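Local coordinates for endoglucanase EG-II (Hypocrea jecorina, PDB 3QR3), which hydrolyses internal beta-1,4-glucosidic bonds of cellulose, as an endoglucanase whose catalytic domain is a glycoside hydrolase family 5 TIM barrel, at residues A[49-57]-A[317-328]; A[115-126]-A[154-165]. All blocks are in the same frame, centred on the assembly; numbering follows the deposited sequence.

Contact 1. Residues A[49-57]-A[317-328]; sequences QHFVNEDGM and DTSLVSSCLARK
His50 turns its CG away from the backbone N (chi1 153°), while Asp317, with CG opposite its own carbonyl carbon and beside its backbone N, reaches back from the other direction, and the two ends meet in a His-carboxylate hydrogen bond. The setting is the outer layer of the TIM barrel, where the first barrel helix, 44-55, lies beside the chain's last helix, 319-325. His50 NE2 donates to Asp317 OD2 over 2.6 Å, nearly straight at 170°. The acceptor sits in the imidazole plane, but the ring meets the syn side of the carboxylate 32° out of the carboxylate plane, and the two flat groups are twisted against each other. Trp315 stacks on the same imidazole and probably limits how it can turn.

A second acid joins from the helix 44-55 side. Asp55 OD2 lies 2.5 Å from Asp317 OD1, a separation at which one of the two carboxylates probably holds a proton. Lys328, running alongside Asp55 in the same direction, adds a weak salt bridge from NZ to Asp55 OD1 and would probably offset part of the negative charge. Ala326 CB packs against the Asp55 carboxyl group.

Next to this polar cluster the contact turns apolar. Val321 CG1 touches the edge of the Phe51 ring near its plane, 4.1 Å from CE1, and Met57, extended beyond CG, brings CE up to Leu325 CB; both Phe51 and Met57 also rest on Val8 of strand 5-11. Near Gly56, where the chain turns with positive phi, the backbones themselves join: Arg327 N donates to Asp55 O over 2.8 Å. The Arg327 guanidinium bonds through NH2 to Val3 O, while a water takes a hydrogen bond from Arg327 NH1, 2.9 Å from the water O, and donates one to Gly56 O.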
loop_
_atom_site.group_PDB
_atom_site.type_symbol
_atom_site.label_atom_id
_atom_site.label_comp_id
_atom_site.label_asym_id
_atom_site.label_seq_id
_atom_site.Cartn_x
_atom_site.Cartn_y
_atom_site.Cartn_z
ATOM N N GLN A 49 4.234 5.088 16.144
ATOM C CA GLN A 49 4.435 4.609 17.510
ATOM C C GLN A 49 3.111 4.624 18.281
ATOM O O GLN A 49 2.785 3.678 18.996
ATOM C CB GLN A 49 5.498 5.444 18.227
ATOM C CG GLN A 49 5.819 4.962 19.631
ATOM C CD GLN A 49 6.740 5.910 20.376
ATOM O OE1 GLN A 49 7.577 5.482 21.168
ATOM N NE2 GLN A 49 6.585 7.209 20.125
ATOM N N HIS A 50 2.350 5.700 18.121
ATOM C CA HIS A 50 1.004 5.783 18.676
ATOM C C HIS A 50 0.096 4.666 18.144
ATOM O O HIS A 50 -0.595 3.997 18.911
ATOM C CB HIS A 50 0.393 7.153 18.368
ATOM C CG HIS A 50 -1.101 7.154 18.305
ATOM N ND1 HIS A 50 -1.896 7.014 19.427
ATOM C CD2 HIS A 50 -1.949 7.288 17.258
ATOM C CE1 HIS A 50 -3.168 7.060 19.071
ATOM N NE2 HIS A 50 -3.228 7.223 17.760
ATOM N N PHE A 51 0.084 4.484 16.830
ATOM C CA PHE A 51 -0.750 3.460 16.211
ATOM C C PHE A 51 -0.432 2.070 16.748
ATOM O O PHE A 51 -1.334 1.270 16.984
ATOM C CB PHE A 51 -0.597 3.490 14.686
ATOM C CG PHE A 51 -1.355 4.608 14.024
ATOM C CD1 PHE A 51 -2.680 4.846 14.351
ATOM C CD2 PHE A 51 -0.748 5.410 13.066
ATOM C CE1 PHE A 51 -3.388 5.867 13.738
ATOM C CE2 PHE A 51 -1.450 6.428 12.447
ATOM C CZ PHE A 51 -2.769 6.661 12.786
ATOM N N VAL A 52 0.852 1.788 16.953
ATOM C CA VAL A 52 1.268 0.471 17.421
ATOM C C VAL A 52 0.963 0.311 18.911
ATOM O O VAL A 52 0.421 -0.712 19.336
ATOM C CB VAL A 52 2.776 0.211 17.166
ATOM C CG1 VAL A 52 3.238 -1.072 17.880
ATOM C CG2 VAL A 52 3.058 0.120 15.667
ATOM N N ASN A 53 1.298 1.326 19.699
ATOM C CA ASN A 53 1.188 1.229 21.154
ATOM C C ASN A 53 -0.237 1.347 21.677
ATOM O O ASN A 53 -0.612 0.656 22.624
ATOM C CB ASN A 53 2.068 2.279 21.833
ATOM C CG ASN A 53 3.528 1.952 21.726
ATOM O OD1 ASN A 53 3.890 0.843 21.347
ATOM N ND2 ASN A 53 4.383 2.911 22.063
ATOM N N GLU A 54 -1.024 2.217 21.054
ATOM C CA GLU A 54 -2.364 2.514 21.539
ATOM C C GLU A 54 -3.474 1.840 20.718
ATOM O O GLU A 54 -4.535 1.510 21.249
ATOM C CB GLU A 54 -2.560 4.027 21.559
ATOM C CG GLU A 54 -3.862 4.494 22.173
ATOM C CD GLU A 54 -3.837 5.980 22.479
ATOM O OE1 GLU A 54 -2.850 6.433 23.102
ATOM O OE2 GLU A 54 -4.795 6.692 22.096
ATOM N N ASP A 55 -3.219 1.605 19.432
ATOM C CA ASP A 55 -4.266 1.159 18.514
ATOM C C ASP A 55 -4.060 -0.246 17.970
ATOM O O ASP A 55 -4.759 -0.664 17.047
ATOM C CB ASP A 55 -4.391 2.146 17.346
ATOM C CG ASP A 55 -4.992 3.457 17.770
ATOM O OD1 ASP A 55 -5.569 3.496 18.877
ATOM O OD2 ASP A 55 -4.890 4.441 17.004
ATOM N N GLY A 56 -3.095 -0.966 18.531
ATOM C CA GLY A 56 -2.901 -2.368 18.211
ATOM C C GLY A 56 -2.592 -2.653 16.750
ATOM O O GLY A 56 -2.854 -3.751 16.252
ATOM N N MET A 57 -2.021 -1.674 16.062
ATOM C CA MET A 57 -1.709 -1.843 14.647
ATOM C C MET A 57 -0.383 -2.547 14.420
ATOM O O MET A 57 0.567 -2.379 15.187
ATOM C CB MET A 57 -1.740 -0.494 13.937
ATOM C CG MET A 57 -3.153 0.022 13.798
ATOM S SD MET A 57 -3.217 1.648 13.065
ATOM C CE MET A 57 -4.994 1.898 13.104
ATOM N N ASP A 317 -7.086 10.127 18.053
ATOM C CA ASP A 317 -7.364 9.603 16.712
ATOM C C ASP A 317 -8.576 10.263 16.086
ATOM O O ASP A 317 -9.403 10.820 16.790
ATOM C CB ASP A 317 -7.598 8.088 16.764
ATOM C CG ASP A 317 -6.311 7.316 16.935
ATOM O OD1 ASP A 317 -6.267 6.417 17.802
ATOM O OD2 ASP A 317 -5.333 7.622 16.210
ATOM N N THR A 318 -8.691 10.189 14.762
ATOM C CA THR A 318 -9.911 10.638 14.102
ATOM C C THR A 318 -11.023 9.660 14.465
ATOM O O THR A 318 -10.756 8.583 14.985
ATOM C CB THR A 318 -9.740 10.742 12.560
ATOM O OG1 THR A 318 -9.734 9.432 11.973
ATOM C CG2 THR A 318 -8.448 11.467 12.219
ATOM N N SER A 319 -12.270 10.027 14.208
ATOM C CA SER A 319 -13.373 9.173 14.615
ATOM C C SER A 319 -13.417 7.836 13.849
ATOM O O SER A 319 -13.756 6.794 14.422
ATOM C CB SER A 319 -14.711 9.920 14.527
ATOM O OG SER A 319 -14.956 10.391 13.218
ATOM N N LEU A 320 -13.054 7.848 12.572
ATOM C CA LEU A 320 -13.095 6.606 11.799
ATOM C C LEU A 320 -12.017 5.633 12.274
ATOM O O LEU A 320 -12.264 4.434 12.409
ATOM C CB LEU A 320 -12.962 6.869 10.293
ATOM C CG LEU A 320 -13.221 5.629 9.423
ATOM C CD1 LEU A 320 -14.688 5.254 9.452
ATOM C CD2 LEU A 320 -12.787 5.857 7.993
ATOM N N VAL A 321 -10.816 6.140 12.531
ATOM C CA VAL A 321 -9.749 5.286 13.048
ATOM C C VAL A 321 -10.149 4.716 14.415
ATOM O O VAL A 321 -10.138 3.495 14.626
ATOM C CB VAL A 321 -8.423 6.042 13.171
ATOM C CG1 VAL A 321 -7.424 5.246 14.010
ATOM C CG2 VAL A 321 -7.845 6.354 11.777
ATOM N N SER A 322 -10.518 5.613 15.327
ATOM C CA SER A 322 -10.872 5.236 16.686
ATOM C C SER A 322 -12.023 4.236 16.712
ATOM O O SER A 322 -11.962 3.232 17.425
ATOM C CB SER A 322 -11.237 6.479 17.503
ATOM O OG SER A 322 -11.744 6.109 18.765
ATOM N N SER A 323 -13.064 4.507 15.925
ATOM C CA SER A 323 -14.263 3.671 15.928
ATOM C C SER A 323 -14.141 2.379 15.107
ATOM O O SER A 323 -14.804 1.404 15.425
ATOM C CB SER A 323 -15.476 4.456 15.406
ATOM O OG SER A 323 -15.653 5.692 16.088
ATOM N N CYS A 324 -13.308 2.356 14.063
ATOM C CA CYS A 324 -13.349 1.247 13.106
ATOM C C CYS A 324 -12.028 0.539 12.817
ATOM O O CYS A 324 -11.993 -0.685 12.689
ATOM C CB CYS A 324 -13.974 1.712 11.786
ATOM S SG CYS A 324 -15.706 2.174 11.937
ATOM N N LEU A 325 -10.947 1.294 12.682
ATOM C CA LEU A 325 -9.682 0.686 12.288
ATOM C C LEU A 325 -8.873 0.178 13.468
ATOM O O LEU A 325 -8.237 -0.876 13.380
ATOM C CB LEU A 325 -8.850 1.665 11.463
ATOM C CG LEU A 325 -9.587 2.193 10.237
ATOM C CD1 LEU A 325 -8.683 3.103 9.426
ATOM C CD2 LEU A 325 -10.085 1.033 9.385
ATOM N N ALA A 326 -8.902 0.934 14.562
ATOM C CA ALA A 326 -8.081 0.651 15.729
ATOM C C ALA A 326 -8.450 -0.683 16.357
ATOM O O ALA A 326 -9.592 -1.120 16.278
ATOM C CB ALA A 326 -8.217 1.771 16.757
ATOM N N ARG A 327 -7.471 -1.331 16.977
ATOM C CA ARG A 327 -7.723 -2.539 17.742
ATOM C C ARG A 327 -7.270 -2.297 19.163
ATOM O O ARG A 327 -6.129 -2.594 19.505
ATOM C CB ARG A 327 -6.943 -3.708 17.150
ATOM C CG ARG A 327 -7.432 -4.145 15.781
ATOM C CD ARG A 327 -6.542 -5.249 15.211
ATOM N NE ARG A 327 -7.253 -6.065 14.237
ATOM C CZ ARG A 327 -6.694 -7.055 13.550
ATOM N NH1 ARG A 327 -5.406 -7.347 13.722
ATOM N NH2 ARG A 327 -7.420 -7.751 12.691
ATOM N N LYS A 328 -8.152 -1.737 19.985
ATOM C CA LYS A 328 -7.800 -1.451 21.370
ATOM C C LYS A 328 -8.204 -2.603 22.288
ATOM O O LYS A 328 -7.924 -2.576 23.488
ATOM C CB LYS A 328 -8.457 -0.157 21.839
ATOM C CG LYS A 328 -8.411 0.991 20.856
ATOM C CD LYS A 328 -9.572 1.947 21.153
ATOM C CE LYS A 328 -9.376 3.319 20.552
ATOM N NZ LYS A 328 -8.182 3.993 21.134
HETATM O O HOH W 1 -3.060 -5.618 14.135
#

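Contact 2. Residues A[115-126]-A[154-165]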
loop_
_atom_site.group_PDB
_atom_site.type_symbol
_atom_site.label_atom_id
_atom_site.label_comp_id
_atom_site.label_asym_id
_atom_site.label_seq_id
_atom_site.Cartn_x
_atom_site.Cartn_y
_atom_site.Cartn_z
ATOM N N ILE A 115 4.666 1.066 -17.999
ATOM C CA ILE A 115 5.760 0.116 -17.870
ATOM C C ILE A 115 5.522 -1.092 -18.781
ATOM O O ILE A 115 4.498 -1.767 -18.677
ATOM C CB ILE A 115 5.905 -0.377 -16.418
ATOM C CG1 ILE A 115 6.231 0.790 -15.477
ATOM C CG2 ILE A 115 6.978 -1.433 -16.314
ATOM C CD1 ILE A 115 5.984 0.423 -13.990
ATOM N N GLY A 116 6.463 -1.338 -19.684
ATOM C CA GLY A 116 6.413 -2.489 -20.565
ATOM C C GLY A 116 5.412 -2.360 -21.697
ATOM O O GLY A 116 5.225 -3.294 -22.469
ATOM N N GLN A 117 4.762 -1.207 -21.795
ATOM C CA GLN A 117 3.728 -1.000 -22.804
ATOM C C GLN A 117 3.834 0.397 -23.428
ATOM O O GLN A 117 2.832 1.099 -23.595
ATOM C CB GLN A 117 2.337 -1.244 -22.191
ATOM C CG GLN A 117 2.222 -2.634 -21.540
ATOM C CD GLN A 117 0.909 -2.871 -20.794
ATOM O OE1 GLN A 117 -0.137 -2.313 -21.130
ATOM N NE2 GLN A 117 0.967 -3.719 -19.776
ATOM N N GLY A 118 5.057 0.783 -23.782
ATOM C CA GLY A 118 5.293 2.085 -24.384
ATOM C C GLY A 118 6.128 3.008 -23.510
ATOM O O GLY A 118 6.838 3.864 -24.019
ATOM N N GLY A 119 6.036 2.832 -22.192
ATOM C CA GLY A 119 6.833 3.605 -21.250
ATOM C C GLY A 119 8.129 2.870 -20.953
ATOM O O GLY A 119 8.705 2.258 -21.845
ATOM N N PRO A 120 8.597 2.921 -19.696
ATOM C CA PRO A 120 9.816 2.199 -19.305
ATOM C C PRO A 120 9.761 0.725 -19.717
ATOM O O PRO A 120 8.677 0.173 -19.833
ATOM C CB PRO A 120 9.808 2.311 -17.781
ATOM C CG PRO A 120 9.038 3.562 -17.505
ATOM C CD PRO A 120 7.984 3.636 -18.564
ATOM N N THR A 121 10.913 0.109 -19.952
ATOM C CA THR A 121 10.966 -1.313 -20.281
ATOM C C THR A 121 10.861 -2.079 -18.987
ATOM O O THR A 121 11.060 -1.494 -17.916
ATOM C CB THR A 121 12.304 -1.691 -20.911
ATOM O OG1 THR A 121 13.359 -1.380 -19.987
ATOM C CG2 THR A 121 12.513 -0.925 -22.224
ATOM N N ASN A 122 10.555 -3.374 -19.072
ATOM C CA ASN A 122 10.501 -4.206 -17.874
ATOM C C ASN A 122 11.816 -4.106 -17.115
ATOM O O ASN A 122 11.820 -4.048 -15.891
ATOM C CB ASN A 122 10.201 -5.685 -18.195
ATOM C CG ASN A 122 8.738 -5.936 -18.533
ATOM O OD1 ASN A 122 8.370 -7.016 -19.010
ATOM N ND2 ASN A 122 7.898 -4.943 -18.292
ATOM N N ALA A 123 12.933 -4.085 -17.846
ATOM C CA ALA A 123 14.246 -4.041 -17.196
ATOM C C ALA A 123 14.463 -2.749 -16.403
ATOM O O ALA A 123 15.151 -2.745 -15.374
ATOM C CB ALA A 123 15.362 -4.232 -18.212
ATOM N N GLN A 124 13.896 -1.647 -16.873
ATOM C CA GLN A 124 14.085 -0.377 -16.169
ATOM C C GLN A 124 13.296 -0.368 -14.844
ATOM O O GLN A 124 13.644 0.348 -13.905
ATOM C CB GLN A 124 13.694 0.797 -17.062
ATOM C CG GLN A 124 14.726 1.125 -18.154
ATOM C CD GLN A 124 14.223 2.153 -19.153
ATOM O OE1 GLN A 124 13.067 2.110 -19.577
ATOM N NE2 GLN A 124 15.095 3.087 -19.537
ATOM N N PHE A 125 12.240 -1.176 -14.786
ATOM C CA PHE A 125 11.393 -1.290 -13.598
ATOM C C PHE A 125 11.932 -2.362 -12.656
ATOM O O PHE A 125 11.952 -2.166 -11.444
ATOM C CB PHE A 125 9.940 -1.575 -14.025
ATOM C CG PHE A 125 8.957 -1.698 -12.883
ATOM C CD1 PHE A 125 8.856 -0.709 -11.911
ATOM C CD2 PHE A 125 8.086 -2.782 -12.824
ATOM C CE1 PHE A 125 7.923 -0.823 -10.871
ATOM C CE2 PHE A 125 7.156 -2.903 -11.797
ATOM C CZ PHE A 125 7.075 -1.922 -10.821
ATOM N N THR A 126 12.382 -3.491 -13.202
ATOM C CA THR A 126 12.896 -4.561 -12.350
ATOM C C THR A 126 14.203 -4.091 -11.700
ATOM O O THR A 126 14.544 -4.490 -10.587
ATOM C CB THR A 126 13.140 -5.888 -13.122
ATOM O OG1 THR A 126 14.153 -5.683 -14.111
ATOM C CG2 THR A 126 11.864 -6.378 -13.808
ATOM N N ASN A 154 -2.683 -3.340 -20.415
ATOM C CA ASN A 154 -2.901 -4.710 -20.880
ATOM C C ASN A 154 -2.550 -5.650 -19.739
ATOM O O ASN A 154 -1.385 -5.742 -19.343
ATOM C CB ASN A 154 -2.019 -5.011 -22.104
ATOM C CG ASN A 154 -2.251 -6.417 -22.672
ATOM O OD1 ASN A 154 -2.128 -7.419 -21.966
ATOM N ND2 ASN A 154 -2.579 -6.488 -23.956
ATOM N N ILE A 155 -3.551 -6.335 -19.195
ATOM C CA ILE A 155 -3.331 -7.149 -18.012
ATOM C C ILE A 155 -2.396 -8.330 -18.263
ATOM O O ILE A 155 -1.704 -8.778 -17.344
ATOM C CB ILE A 155 -4.665 -7.655 -17.393
ATOM C CG1 ILE A 155 -4.410 -8.228 -15.996
ATOM C CG2 ILE A 155 -5.319 -8.692 -18.289
ATOM C CD1 ILE A 155 -3.789 -7.247 -15.032
ATOM N N ASN A 156 -2.371 -8.842 -19.491
ATOM C CA ASN A 156 -1.512 -9.979 -19.802
ATOM C C ASN A 156 -0.058 -9.544 -19.761
ATOM O O ASN A 156 0.786 -10.186 -19.141
ATOM C CB ASN A 156 -1.842 -10.568 -21.181
ATOM C CG ASN A 156 -3.283 -11.019 -21.292
ATOM O OD1 ASN A 156 -3.684 -12.005 -20.674
ATOM N ND2 ASN A 156 -4.072 -10.299 -22.081
ATOM N N THR A 157 0.227 -8.432 -20.423
ATOM C CA THR A 157 1.574 -7.888 -20.407
ATOM C C THR A 157 1.982 -7.459 -18.997
ATOM O O THR A 157 3.101 -7.732 -18.562
ATOM C CB THR A 157 1.691 -6.719 -21.391
ATOM O OG1 THR A 157 1.178 -7.142 -22.657
ATOM C CG2 THR A 157 3.141 -6.282 -21.545
ATOM N N TRP A 158 1.068 -6.811 -18.275
ATOM C CA TRP A 158 1.344 -6.422 -16.881
ATOM C C TRP A 158 1.721 -7.618 -15.983
ATOM O O TRP A 158 2.686 -7.545 -15.217
ATOM C CB TRP A 158 0.174 -5.626 -16.278
ATOM C CG TRP A 158 0.393 -5.222 -14.835
ATOM C CD1 TRP A 158 -0.353 -5.598 -13.753
ATOM C CD2 TRP A 158 1.433 -4.375 -14.325
ATOM N NE1 TRP A 158 0.153 -5.030 -12.608
ATOM C CE2 TRP A 158 1.250 -4.281 -12.929
ATOM C CE3 TRP A 158 2.497 -3.687 -14.913
ATOM C CZ2 TRP A 158 2.095 -3.534 -12.117
ATOM C CZ3 TRP A 158 3.335 -2.944 -14.101
ATOM C CH2 TRP A 158 3.126 -2.874 -12.720
ATOM N N ALA A 159 0.972 -8.717 -16.074
ATOM C CA ALA A 159 1.288 -9.912 -15.286
ATOM C C ALA A 159 2.700 -10.441 -15.553
ATOM O O ALA A 159 3.375 -10.910 -14.639
ATOM C CB ALA A 159 0.258 -11.024 -15.545
ATOM N N ALA A 160 3.133 -10.385 -16.812
ATOM C CA ALA A 160 4.497 -10.759 -17.172
ATOM C C ALA A 160 5.502 -9.836 -16.488
ATOM O O ALA A 160 6.504 -10.294 -15.931
ATOM C CB ALA A 160 4.682 -10.715 -18.695
ATOM N N THR A 161 5.226 -8.535 -16.534
ATOM C CA THR A 161 6.061 -7.539 -15.859
ATOM C C THR A 161 6.145 -7.871 -14.378
ATOM O O THR A 161 7.238 -7.907 -13.784
ATOM C CB THR A 161 5.494 -6.114 -16.061
ATOM O OG1 THR A 161 5.530 -5.788 -17.456
ATOM C CG2 THR A 161 6.289 -5.059 -15.257
ATOM N N VAL A 162 4.986 -8.125 -13.776
ATOM C CA VAL A 162 4.945 -8.469 -12.358
ATOM C C VAL A 162 5.790 -9.713 -12.069
ATOM O O VAL A 162 6.520 -9.755 -11.075
ATOM C CB VAL A 162 3.490 -8.631 -11.833
ATOM C CG1 VAL A 162 3.482 -9.186 -10.402
ATOM C CG2 VAL A 162 2.738 -7.287 -11.888
ATOM N N GLN A 163 5.694 -10.722 -12.938
ATOM C CA GLN A 163 6.504 -11.935 -12.791
ATOM C C GLN A 163 8.006 -11.621 -12.826
ATOM O O GLN A 163 8.783 -12.143 -12.024
ATOM C CB GLN A 163 6.152 -12.961 -13.879
ATOM C CG GLN A 163 7.031 -14.210 -13.876
ATOM C CD GLN A 163 6.844 -15.061 -12.620
ATOM O OE1 GLN A 163 5.909 -15.862 -12.529
ATOM N NE2 GLN A 163 7.742 -14.889 -11.647
ATOM N N GLU A 164 8.421 -10.774 -13.763
ATOM C CA GLU A 164 9.824 -10.372 -13.836
ATOM C C GLU A 164 10.269 -9.676 -12.534
ATOM O O GLU A 164 11.386 -9.863 -12.058
ATOM C CB GLU A 164 10.066 -9.450 -15.041
ATOM C CG GLU A 164 10.022 -10.141 -16.417
ATOM C CD GLU A 164 10.730 -9.316 -17.492
ATOM O OE1 GLU A 164 11.673 -8.564 -17.141
ATOM O OE2 GLU A 164 10.350 -9.414 -18.682
ATOM N N VAL A 165 9.399 -8.864 -11.960
ATOM C CA VAL A 165 9.731 -8.210 -10.689
ATOM C C VAL A 165 9.877 -9.226 -9.554
ATOM O O VAL A 165 10.869 -9.222 -8.827
ATOM C CB VAL A 165 8.699 -7.133 -10.319
ATOM C CG1 VAL A 165 8.945 -6.605 -8.903
ATOM C CG2 VAL A 165 8.770 -5.993 -11.329
HETATM O O HOH W 2 3.388 -4.329 -18.654
#
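Two neighbouring helices on the outside of the TIM barrel, 122-136 and 155-171, pack here with the loop that leads into the first of them; the short segments 122-126 and 155-165 cross at -42° with their axes 9.6 Å apart. Gln117, extended beyond CG, stretches from that loop to the start of helix 155-171. Its OE1 accepts from Asn154 N at 2.8 Å, and its NE2 gives a weak bond to Asn154 O, so both ends of the amide are engaged by the N-cap residue. Asn154 OD1 meanwhile caps the helix, accepting from Thr157 N at 3.0 Å.

Further along, the packing is apolar. Phe125 carries its CG opposite the backbone N (chi1 -179°), which sends the ring toward helix 155-171; CE2 lies 3.5 Å from Val165 CG2 and 4.1 Å from Trp158 CH2. Ile115 CD1 sits over the centre of the Phe125 ring, 3.6 Å above its plane, and also meets the indole edge of Trp158, whose NE1 bonds to Pro182 O. Thr161 CG2 presses against both Ile115 CG2 and Phe125 CD2. Asn122 packs against Thr161 and Glu164.

One water receives a hydrogen bond from Gln117 NE2 and donates to Ile115 O and Thr161 OG1. The Gln117 amide and this water thus link the loop 115-121 to helix 155-171 through polar groups, while Ile115, Phe125, Trp158 and Val165 supply the apolar part.

In the fold
From the N terminus the chain lays down strand 5-11 and then helix 44-55, where contact 1 begins; its partner arrives only with the final helix, 319-325, so contact 1 closes a loop of 259 residues holding most of the barrel. Within that span, contact 2 closes a much shorter loop of 27 residues, joining helix 122-136 to helix 155-171 across strand 142-145. The loops are therefore nested and do not cross. Contact 1 ties the beginning of the barrel to its end, whereas contact 2 is local to two successive outer helices. They lie on opposite sides of the chain's centre, their own centres about 37 Å apart.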